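Local coordinates for protein flavin adenine dinucleotide synthase (PDB 2WSI) that transfers the adenylyl group of ATP to flavin mononucleotide, making the coenzyme flavin adenine dinucleotide and releasing diphosphate, at residues M99-T104 / C128-E133; Q109-P114 / G225-S230; N143-F148 / S183-F188. One frame throughout, in Å; residues are numbered along the deposited sequence.

Contact 1. Residues M99-T104 / C128-E133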
loop_
_atom_site.group_PDB
_atom_site.type_symbol
_atom_site.label_atom_id
_atom_site.label_comp_id
_atom_site.label_asym_id
_atom_site.label_seq_id
_atom_site.Cartn_x
_atom_site.Cartn_y
_atom_site.Cartn_z
ATOM N N MET A 99 -11.267 -13.689 16.116
ATOM C CA MET A 99 -11.897 -12.376 16.165
ATOM C C MET A 99 -10.939 -11.396 16.848
ATOM O O MET A 99 -10.851 -11.341 18.071
ATOM C CB MET A 99 -13.256 -12.447 16.884
ATOM C CG MET A 99 -14.111 -11.170 16.752
ATOM S SD MET A 99 -15.123 -10.962 15.239
ATOM C CE MET A 99 -16.491 -12.094 15.449
ATOM N N GLN A 100 -10.220 -10.629 16.037
ATOM C CA GLN A 100 -9.189 -9.725 16.511
ATOM C C GLN A 100 -8.827 -8.698 15.429
ATOM O O GLN A 100 -9.336 -8.754 14.312
ATOM C CB GLN A 100 -7.925 -10.518 16.858
ATOM C CG GLN A 100 -7.288 -11.192 15.633
ATOM C CD GLN A 100 -5.878 -11.649 15.919
ATOM O OE1 GLN A 100 -5.669 -12.791 16.307
ATOM N NE2 GLN A 100 -4.896 -10.742 15.754
ATOM N N ARG A 101 -7.910 -7.792 15.761
ATOM C CA ARG A 101 -7.447 -6.771 14.816
ATOM C C ARG A 101 -5.989 -7.030 14.411
ATOM O O ARG A 101 -5.251 -7.702 15.129
ATOM C CB ARG A 101 -7.584 -5.386 15.452
ATOM C CG ARG A 101 -9.009 -5.128 15.965
ATOM C CD ARG A 101 -9.237 -3.694 16.365
ATOM N NE ARG A 101 -8.436 -3.346 17.528
ATOM C CZ ARG A 101 -8.448 -2.159 18.127
ATOM N NH1 ARG A 101 -9.242 -1.186 17.686
ATOM N NH2 ARG A 101 -7.674 -1.955 19.182
ATOM N N LEU A 102 -5.595 -6.509 13.250
ATOM C CA LEU A 102 -4.260 -6.741 12.691
ATOM C C LEU A 102 -3.275 -5.702 13.230
ATOM O O LEU A 102 -3.480 -4.509 13.055
ATOM C CB LEU A 102 -4.316 -6.604 11.162
ATOM C CG LEU A 102 -3.097 -7.171 10.434
ATOM C CD1 LEU A 102 -3.100 -8.693 10.536
ATOM C CD2 LEU A 102 -3.097 -6.753 8.959
ATOM N N PRO A 103 -2.197 -6.149 13.876
ATOM C CA PRO A 103 -1.305 -5.152 14.470
ATOM C C PRO A 103 -0.619 -4.293 13.412
ATOM O O PRO A 103 0.008 -4.828 12.493
ATOM C CB PRO A 103 -0.258 -5.989 15.209
ATOM C CG PRO A 103 -0.857 -7.352 15.350
ATOM C CD PRO A 103 -1.810 -7.536 14.213
ATOM N N THR A 104 -0.696 -2.980 13.590
ATOM C CA THR A 104 -0.334 -2.052 12.536
ATOM C C THR A 104 0.325 -0.852 13.185
ATOM O O THR A 104 -0.016 -0.495 14.314
ATOM C CB THR A 104 -1.594 -1.605 11.740
ATOM O OG1 THR A 104 -2.241 -2.758 11.174
ATOM C CG2 THR A 104 -1.231 -0.593 10.611
ATOM N N CYS A 128 -9.875 -3.533 9.691
ATOM C CA CYS A 128 -9.807 -4.043 11.060
ATOM C C CYS A 128 -8.356 -4.107 11.541
ATOM O O CYS A 128 -7.861 -5.155 12.011
ATOM C CB CYS A 128 -10.455 -5.445 11.150
ATOM S SG CYS A 128 -10.987 -5.880 12.819
ATOM N N LEU A 129 -7.693 -2.966 11.424
ATOM C CA LEU A 129 -6.330 -2.799 11.891
ATOM C C LEU A 129 -6.328 -2.313 13.323
ATOM O O LEU A 129 -7.102 -1.450 13.687
ATOM C CB LEU A 129 -5.625 -1.738 11.051
ATOM C CG LEU A 129 -5.744 -1.983 9.546
ATOM C CD1 LEU A 129 -4.941 -0.902 8.775
ATOM C CD2 LEU A 129 -5.263 -3.398 9.217
ATOM N N SER A 130 -5.425 -2.847 14.112
ATOM C CA SER A 130 -5.176 -2.339 15.458
ATOM C C SER A 130 -4.038 -1.362 15.330
ATOM O O SER A 130 -2.870 -1.744 15.220
ATOM C CB SER A 130 -4.757 -3.451 16.410
ATOM O OG SER A 130 -4.445 -2.905 17.686
ATOM N N LEU A 131 -4.380 -0.091 15.326
ATOM C CA LEU A 131 -3.408 0.918 14.953
ATOM C C LEU A 131 -2.651 1.514 16.128
ATOM O O LEU A 131 -3.244 2.134 17.013
ATOM C CB LEU A 131 -4.138 2.026 14.205
ATOM C CG LEU A 131 -3.244 3.056 13.532
ATOM C CD1 LEU A 131 -2.610 2.427 12.266
ATOM C CD2 LEU A 131 -4.072 4.252 13.190
ATOM N N TYR A 132 -1.341 1.323 16.149
ATOM C CA TYR A 132 -0.484 2.192 16.938
ATOM C C TYR A 132 -0.204 3.402 16.072
ATOM O O TYR A 132 0.295 3.249 14.947
ATOM C CB TYR A 132 0.826 1.501 17.262
ATOM C CG TYR A 132 1.889 2.401 17.857
ATOM C CD1 TYR A 132 1.983 2.601 19.232
ATOM C CD2 TYR A 132 2.834 3.020 17.039
ATOM C CE1 TYR A 132 2.996 3.420 19.773
ATOM C CE2 TYR A 132 3.841 3.825 17.560
ATOM C CZ TYR A 132 3.922 4.020 18.917
ATOM O OH TYR A 132 4.942 4.820 19.390
ATOM N N GLU A 133 -0.535 4.594 16.570
ATOM C CA GLU A 133 -0.154 5.840 15.891
ATOM C C GLU A 133 0.714 6.723 16.792
ATOM O O GLU A 133 0.263 7.180 17.844
ATOM C CB GLU A 133 -1.401 6.631 15.461
ATOM C CG GLU A 133 -1.044 7.977 14.803
ATOM C CD GLU A 133 -2.245 8.719 14.217
ATOM O OE1 GLU A 133 -3.398 8.318 14.473
ATOM O OE2 GLU A 133 -2.035 9.724 13.504
#

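Contact 2. Residues Q109-P114 / G225-S230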
loop_
_atom_site.group_PDB
_atom_site.type_symbol
_atom_site.label_atom_id
_atom_site.label_comp_id
_atom_site.label_asym_id
_atom_site.label_seq_id
_atom_site.Cartn_x
_atom_site.Cartn_y
_atom_site.Cartn_z
ATOM N N GLN A 109 3.218 12.488 11.651
ATOM C CA GLN A 109 4.183 13.576 11.785
ATOM C C GLN A 109 3.493 14.933 11.629
ATOM O O GLN A 109 2.345 14.998 11.202
ATOM C CB GLN A 109 5.300 13.377 10.762
ATOM C CG GLN A 109 5.801 11.922 10.755
ATOM C CD GLN A 109 6.845 11.643 9.675
ATOM O OE1 GLN A 109 6.515 11.454 8.501
ATOM N NE2 GLN A 109 8.109 11.605 10.076
ATOM N N GLU A 110 4.179 16.017 11.986
ATOM C CA GLU A 110 3.551 17.340 11.929
ATOM C C GLU A 110 3.206 17.702 10.495
ATOM O O GLU A 110 2.198 18.366 10.242
ATOM C CB GLU A 110 4.441 18.432 12.543
ATOM C CG GLU A 110 4.239 18.644 14.047
ATOM C CD GLU A 110 2.926 19.353 14.397
ATOM O OE1 GLU A 110 2.282 19.953 13.500
ATOM O OE2 GLU A 110 2.543 19.312 15.588
ATOM N N GLU A 111 4.028 17.255 9.554
ATOM C CA GLU A 111 3.805 17.598 8.150
ATOM C C GLU A 111 2.904 16.607 7.407
ATOM O O GLU A 111 2.789 16.664 6.190
ATOM C CB GLU A 111 5.154 17.738 7.436
ATOM C CG GLU A 111 5.994 18.869 8.027
ATOM C CD GLU A 111 5.238 20.190 8.057
ATOM O OE1 GLU A 111 4.715 20.611 6.999
ATOM O OE2 GLU A 111 5.158 20.807 9.138
ATOM N N THR A 112 2.246 15.712 8.134
ATOM C CA THR A 112 1.390 14.702 7.493
ATOM C C THR A 112 0.125 15.360 6.939
ATOM O O THR A 112 -0.513 16.146 7.622
ATOM C CB THR A 112 1.048 13.572 8.513
ATOM O OG1 THR A 112 2.266 12.938 8.913
ATOM C CG2 THR A 112 0.109 12.529 7.924
ATOM N N PHE A 113 -0.233 15.082 5.689
ATOM C CA PHE A 113 -1.478 15.648 5.136
ATOM C C PHE A 113 -2.674 15.167 5.928
ATOM O O PHE A 113 -2.803 13.981 6.139
ATOM C CB PHE A 113 -1.726 15.185 3.705
ATOM C CG PHE A 113 -0.814 15.800 2.695
ATOM C CD1 PHE A 113 -1.112 17.049 2.154
ATOM C CD2 PHE A 113 0.312 15.110 2.247
ATOM C CE1 PHE A 113 -0.278 17.634 1.208
ATOM C CE2 PHE A 113 1.161 15.682 1.291
ATOM C CZ PHE A 113 0.855 16.945 0.766
ATOM N N PRO A 114 -3.590 16.074 6.306
ATOM C CA PRO A 114 -4.844 15.661 6.967
ATOM C C PRO A 114 -5.677 14.690 6.123
ATOM O O PRO A 114 -6.339 13.820 6.658
ATOM C CB PRO A 114 -5.617 16.970 7.145
ATOM C CG PRO A 114 -4.631 18.073 6.924
ATOM C CD PRO A 114 -3.471 17.537 6.152
ATOM N N GLY A 225 4.387 12.447 0.310
ATOM C CA GLY A 225 5.305 12.724 1.396
ATOM C C GLY A 225 4.549 13.566 2.405
ATOM O O GLY A 225 3.421 13.229 2.780
ATOM N N GLY A 226 5.155 14.659 2.837
ATOM C CA GLY A 226 4.502 15.575 3.751
ATOM C C GLY A 226 4.079 16.849 3.053
ATOM O O GLY A 226 4.362 17.060 1.869
ATOM N N ILE A 227 3.412 17.718 3.801
ATOM C CA ILE A 227 2.810 18.918 3.243
ATOM C C ILE A 227 3.873 19.771 2.551
ATOM O O ILE A 227 3.600 20.465 1.572
ATOM C CB ILE A 227 2.145 19.751 4.357
ATOM C CG1 ILE A 227 0.766 19.186 4.693
ATOM C CG2 ILE A 227 2.016 21.204 3.934
ATOM C CD1 ILE A 227 0.251 19.594 6.055
ATOM N N ASN A 228 5.092 19.699 3.062
ATOM C CA ASN A 228 6.139 20.591 2.597
ATOM C C ASN A 228 7.091 19.962 1.586
ATOM O O ASN A 228 7.859 20.681 0.950
ATOM C CB ASN A 228 6.938 21.120 3.786
ATOM C CG ASN A 228 7.596 20.013 4.586
ATOM O OD1 ASN A 228 7.082 18.895 4.670
ATOM N ND2 ASN A 228 8.734 20.324 5.190
ATOM N N ASN A 229 7.060 18.639 1.434
ATOM C CA ASN A 229 8.026 17.971 0.569
ATOM C C ASN A 229 7.409 17.165 -0.582
ATOM O O ASN A 229 8.094 16.321 -1.184
ATOM C CB ASN A 229 8.968 17.089 1.405
ATOM C CG ASN A 229 8.278 15.871 1.999
ATOM O OD1 ASN A 229 7.474 15.210 1.343
ATOM N ND2 ASN A 229 8.619 15.548 3.243
ATOM N N SER A 230 6.133 17.414 -0.891
ATOM C CA SER A 230 5.479 16.690 -1.990
ATOM C C SER A 230 4.305 17.451 -2.603
ATOM O O SER A 230 3.530 18.096 -1.909
ATOM C CB SER A 230 5.031 15.296 -1.536
ATOM O OG SER A 230 3.971 15.378 -0.602
HETATM O O HOH W 1 1.457 12.852 4.610
#

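Contact 3. Residues N143-F148 / S183-F188. With FAD (flavin-adenine dinucleotide), chain C.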
loop_
_atom_site.group_PDB
_atom_site.type_symbol
_atom_site.label_atom_id
_atom_site.label_comp_id
_atom_site.label_asym_id
_atom_site.label_seq_id
_atom_site.Cartn_x
_atom_site.Cartn_y
_atom_site.Cartn_z
ATOM N N ASN A 143 12.495 11.643 13.017
ATOM C CA ASN A 143 13.292 10.727 12.225
ATOM C C ASN A 143 12.661 9.363 12.350
ATOM O O ASN A 143 12.302 8.938 13.452
ATOM C CB ASN A 143 14.724 10.679 12.745
ATOM C CG ASN A 143 15.323 12.057 12.913
ATOM O OD1 ASN A 143 15.781 12.676 11.942
ATOM N ND2 ASN A 143 15.327 12.551 14.153
ATOM N N MET A 144 12.509 8.670 11.236
ATOM C CA MET A 144 11.752 7.431 11.266
ATOM C C MET A 144 12.456 6.358 12.108
ATOM O O MET A 144 11.798 5.637 12.828
ATOM C CB MET A 144 11.445 6.959 9.851
ATOM C CG MET A 144 10.306 7.757 9.221
ATOM S SD MET A 144 8.686 7.004 9.526
ATOM C CE MET A 144 8.644 5.904 8.150
ATOM N N ALA A 145 13.784 6.262 12.026
ATOM C CA ALA A 145 14.531 5.362 12.883
ATOM C C ALA A 145 14.156 5.539 14.365
ATOM O O ALA A 145 14.002 4.554 15.090
ATOM C CB ALA A 145 16.044 5.566 12.686
ATOM N N ASP A 146 13.997 6.779 14.815
ATOM C CA ASP A 146 13.723 7.018 16.233
ATOM C C ASP A 146 12.269 6.680 16.550
ATOM O O ASP A 146 11.962 6.121 17.602
ATOM C CB ASP A 146 14.034 8.469 16.626
ATOM C CG ASP A 146 15.509 8.846 16.397
ATOM O OD1 ASP A 146 16.412 8.064 16.770
ATOM O OD2 ASP A 146 15.756 9.935 15.837
ATOM N N ALA A 147 11.376 7.025 15.644
ATOM C CA ALA A 147 9.969 6.662 15.797
ATOM C C ALA A 147 9.826 5.144 15.999
ATOM O O ALA A 147 9.048 4.682 16.852
ATOM C CB ALA A 147 9.169 7.115 14.575
ATOM N N PHE A 148 10.573 4.357 15.229
ATOM C CA PHE A 148 10.459 2.908 15.379
ATOM C C PHE A 148 11.205 2.419 16.612
ATOM O O PHE A 148 10.809 1.426 17.228
ATOM C CB PHE A 148 10.876 2.168 14.101
ATOM C CG PHE A 148 9.766 2.097 13.094
ATOM C CD1 PHE A 148 9.577 3.125 12.185
ATOM C CD2 PHE A 148 8.870 1.026 13.098
ATOM C CE1 PHE A 148 8.513 3.099 11.285
ATOM C CE2 PHE A 148 7.802 0.988 12.189
ATOM C CZ PHE A 148 7.636 2.031 11.275
ATOM N N SER A 183 22.509 -0.904 11.263
ATOM C CA SER A 183 22.918 -0.687 12.658
ATOM C C SER A 183 22.480 0.682 13.159
ATOM O O SER A 183 22.395 0.927 14.368
ATOM C CB SER A 183 24.425 -0.863 12.803
ATOM O OG SER A 183 25.094 -0.254 11.718
ATOM N N ASN A 184 22.202 1.564 12.210
ATOM C CA ASN A 184 21.497 2.813 12.463
ATOM C C ASN A 184 20.149 2.569 13.166
ATOM O O ASN A 184 19.727 3.312 14.050
ATOM C CB ASN A 184 21.274 3.480 11.098
ATOM C CG ASN A 184 20.479 4.769 11.180
ATOM O OD1 ASN A 184 20.091 5.224 12.259
ATOM N ND2 ASN A 184 20.240 5.378 10.023
ATOM N N TRP A 185 19.478 1.503 12.771
ATOM C CA TRP A 185 18.101 1.256 13.195
ATOM C C TRP A 185 18.035 0.293 14.381
ATOM O O TRP A 185 18.992 -0.394 14.678
ATOM C CB TRP A 185 17.322 0.686 12.011
ATOM C CG TRP A 185 16.837 1.717 11.086
ATOM C CD1 TRP A 185 17.591 2.515 10.267
ATOM C CD2 TRP A 185 15.468 2.095 10.869
ATOM N NE1 TRP A 185 16.774 3.363 9.553
ATOM C CE2 TRP A 185 15.469 3.126 9.901
ATOM C CE3 TRP A 185 14.246 1.654 11.387
ATOM C CZ2 TRP A 185 14.296 3.726 9.447
ATOM C CZ3 TRP A 185 13.069 2.257 10.935
ATOM C CH2 TRP A 185 13.107 3.283 9.975
ATOM N N PRO A 186 16.886 0.235 15.061
ATOM C CA PRO A 186 16.703 -0.791 16.083
ATOM C C PRO A 186 16.652 -2.175 15.424
ATOM O O PRO A 186 16.319 -2.254 14.246
ATOM C CB PRO A 186 15.342 -0.444 16.706
ATOM C CG PRO A 186 14.827 0.750 16.001
ATOM C CD PRO A 186 15.664 1.013 14.808
ATOM N N ASP A 187 16.961 -3.243 16.149
ATOM C CA ASP A 187 16.984 -4.574 15.544
ATOM C C ASP A 187 15.579 -5.167 15.389
ATOM O O ASP A 187 14.897 -5.431 16.362
ATOM C CB ASP A 187 17.855 -5.535 16.381
ATOM C CG ASP A 187 18.127 -6.884 15.668
ATOM O OD1 ASP A 187 17.665 -7.105 14.520
ATOM O OD2 ASP A 187 18.822 -7.743 16.268
ATOM N N PHE A 188 15.145 -5.338 14.150
ATOM C CA PHE A 188 13.994 -6.190 13.842
ATOM C C PHE A 188 14.160 -6.625 12.392
ATOM O O PHE A 188 15.056 -6.140 11.702
ATOM C CB PHE A 188 12.646 -5.474 14.034
ATOM C CG PHE A 188 12.503 -4.175 13.266
ATOM C CD1 PHE A 188 12.110 -4.170 11.944
ATOM C CD2 PHE A 188 12.723 -2.951 13.898
ATOM C CE1 PHE A 188 11.971 -2.975 11.234
ATOM C CE2 PHE A 188 12.581 -1.747 13.207
ATOM C CZ PHE A 188 12.188 -1.754 11.876
HETATM P PA FAD C . 8.622 5.533 2.031
HETATM O O1A FAD C . 7.888 6.770 1.593
HETATM O O2A FAD C . 9.474 5.808 3.240
HETATM O O5B FAD C . 7.652 4.252 2.253
HETATM C C5B FAD C . 8.236 2.963 2.296
HETATM C C4B FAD C . 7.415 2.087 3.248
HETATM O O4B FAD C . 7.730 2.414 4.576
HETATM C C3B FAD C . 5.926 2.333 3.099
HETATM O O3B FAD C . 5.358 1.502 2.119
HETATM C C2B FAD C . 5.415 1.998 4.488
HETATM O O2B FAD C . 5.223 0.606 4.622
HETATM C C1B FAD C . 6.557 2.430 5.369
HETATM N N9A FAD C . 6.304 3.809 5.815
HETATM C C8A FAD C . 6.753 4.982 5.260
HETATM N N7A FAD C . 6.293 6.023 6.007
HETATM C C5A FAD C . 5.539 5.507 7.012
HETATM C C6A FAD C . 4.828 6.087 8.043
HETATM N N6A FAD C . 4.783 7.419 8.229
HETATM N N1A FAD C . 4.185 5.268 8.924
HETATM C C2A FAD C . 4.213 3.894 8.806
HETATM N N3A FAD C . 4.890 3.322 7.753
HETATM C C4A FAD C . 5.561 4.128 6.902
HETATM N N1 FAD C . 16.632 2.408 5.950
HETATM C C2 FAD C . 17.912 1.954 6.133
HETATM O O2 FAD C . 18.847 2.475 5.524
HETATM N N3 FAD C . 18.159 0.917 6.999
HETATM C C4 FAD C . 17.129 0.326 7.698
HETATM O O4 FAD C . 17.422 -0.608 8.452
HETATM C C4X FAD C . 15.820 0.785 7.517
HETATM N N5 FAD C . 14.747 0.217 8.198
HETATM C C5X FAD C . 13.461 0.679 7.999
HETATM C C6 FAD C . 12.378 0.116 8.676
HETATM C C7 FAD C . 11.091 0.625 8.478
HETATM C C7M FAD C . 9.906 0.050 9.201
HETATM C C8 FAD C . 10.896 1.676 7.592
HETATM C C8M FAD C . 9.518 2.216 7.348
HETATM C C9 FAD C . 11.971 2.223 6.915
HETATM C C9A FAD C . 13.249 1.742 7.120
HETATM N N10 FAD C . 14.305 2.319 6.444
HETATM C C10 FAD C . 15.581 1.825 6.625
HETATM C "C1'" FAD C . 14.047 3.441 5.475
HETATM C "C2'" FAD C . 13.746 2.878 4.068
HETATM O "O2'" FAD C . 14.707 1.955 3.614
HETATM C "C3'" FAD C . 13.587 3.970 3.014
HETATM O "O3'" FAD C . 14.845 4.536 2.738
HETATM C "C4'" FAD C . 12.628 5.045 3.488
HETATM O "O4'" FAD C . 11.453 4.455 4.003
HETATM C "C5'" FAD C . 12.235 5.961 2.328
HETATM O "O5'" FAD C . 11.979 5.172 1.181
HETATM P P FAD C . 10.748 5.516 0.200
HETATM O O1P FAD C . 10.589 7.015 0.098
HETATM O O2P FAD C . 10.917 4.796 -1.119
HETATM O O3P FAD C . 9.420 4.885 0.820
#

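Contact 1. Residues M99-T104 / C128-E133
Leu102 and Leu129 lie side by side on one face of the sheet, pointing the same way, with Leu102 CB 3.9 Å from Leu129 CD2. Thr104 follows on that face, its branches divided between two leucines. Thr104 OG1 sits beside the backbone N (chi1 -59°), 3.5 Å from Leu129 CB, while Thr104 CG2 slants across to Leu131 CD1 at 3.7 Å. Thr104 OG1 also donates to Leu102 O at 2.9 Å. Ser130 N reaches Leu102 O at 2.8 Å from the opposite side of its plane, so two donors grip this oxygen. Leu102 N to Cys128 O, Thr104 N to Ser130 O and Tyr132 N to Thr104 O complete the parallel ladder. On the other face Arg101 CB meets Ser130 CB at 3.6 Å, and a bend at chi3 lays one face of the guanidinium over Ser130 CA. Strands 102-106 and 129-133, joined through helix 114-126, form a beta-alpha-beta unit, their short segments crossing at -23°. Strand 129-133 is an edge strand of the sheet, and Pro103 bonds through its backbone to Phe58 of strand 56-59. Leu102 and Leu129 both rest on Leu70 of helix 64-87, whereas Leu129 and Leu131 touch Ser124 of helix 114-126.

Contact 2. Residues Q109-P114 / G225-S230
Phe113 and Ile227 carry most of the apolar contact, crossing obliquely. With chi1 at -72°, CG of Phe113 stands beside its own backbone N, and the ring reaches against the 225-230 loop. Ile227 CA lies over one ring face, 4.1 Å from the centroid and displaced toward the rim, and Ile227 CG1 touches Phe113 CD1 at 3.8 Å. Along the ring edge Ser230 OG approaches Phe113 CE2 to 3.4 Å. That hydroxyl, held between backbone N and carbonyl carbon (chi1 69°), donates to Gly226 O, which Asn229 N grips from the opposite face of its plane. Asn229 OD1 in turn takes the N-H of Gly226 at 2.8 Å, tying the loop to itself. The partner segment is a type I turn from Gln109 to Thr112 running into Phe113, the N-cap position of helix 114-126; it forms the link between strand and helix in the beta-alpha-beta unit of the PAPS reductase-like domain. Within the turn, Glu111 O accepts from Ile227 N at 2.7 Å, in the carbonyl plane. The Glu111 chain crosses Asn228 at about a right angle, Glu111 CG 3.5 Å from Asn228 OD1; its bend at chi2 turns the carboxylate plane 62° from the amide. A water accepts from Phe113 N and donates to Gly225 O at 2.7 Å. Phe221 meets the Phe113 ring steeply, and Asp276 of helix 274-279 touches it.

Contact 3. Residues N143-F148 / S183-F188
Phe148 N donates to Met144 O at 3.0 Å in the first turn of helix 144-154, and this turn presents Met144, Ala145 and Phe148 to Trp185. The indole is gripped between protein and cofactor. Over one face Ala145 CA makes a CH-pi contact, 3.6 Å from the centroid of the six-membered ring and only 4° off its normal, with Ala145 CB against Trp185 CE2. On the other face the isoalloxazine of FAD stacks face to face with the indole, nearly parallel to it, with N5 3.3 Å above the plane at the ring centre. A chi1 of -82° keeps CG of Trp185 beside its backbone N and lets the indole slide between the helix and the flavin. Phe148 CD1 comes up at the indole edge, 3.8 Å from Trp185 CZ3, the two rings turned 40° apart. One face of Phe148 receives the flavin methyl, C7M lying 3.7 Å from Phe148 CZ, while Phe188 brings its edge to flavin C6. Met144, bent at chi2 and chi3, swings away from the indole toward the adenine, placing CE 3.2 Å from FAD N7A. The residues therefore line both ends of the folded cofactor. With the indole cut back to an alanine, one flavin face would probably lose its aromatic cover and a gap would open beside Ala145, leaving the isoalloxazine freer to shift. Next to Trp185 in the chain, Pro186 CD packs against Ala145 O at 3.9 Å. Residues 183-188 lie in the loop between strands 178-180 and 189-191, and Asp187 forms a salt bridge with Arg180 of the former. Phe148 and Phe188 both touch Ile161 of strand 160-162, and Phe188 also leans on Ile152 farther along helix 144-154.

In the fold
The chain passes from strand 102-106 of contact 1 through the turn of contact 2 into helix 114-126, then returns to contact 1 on strand 129-133, so the two interleave along the sequence. Helix 144-154 of contact 3 comes next, inside the long loop closed by contact 2. The centres of contacts 1 and 2 lie about 24 Å apart, those of contacts 1 and 3 about 21 Å, and those of contacts 2 and 3 about 20 Å; none touch. FAD relates them: contact 3 holds it directly, whereas the side chains of Thr112 in contact 2 and Thr104 in contact 1 are about 6 and 7 Å from it. Ile107, an FAD-binding residue, follows strand 102-106 and touches Met144 and Phe148.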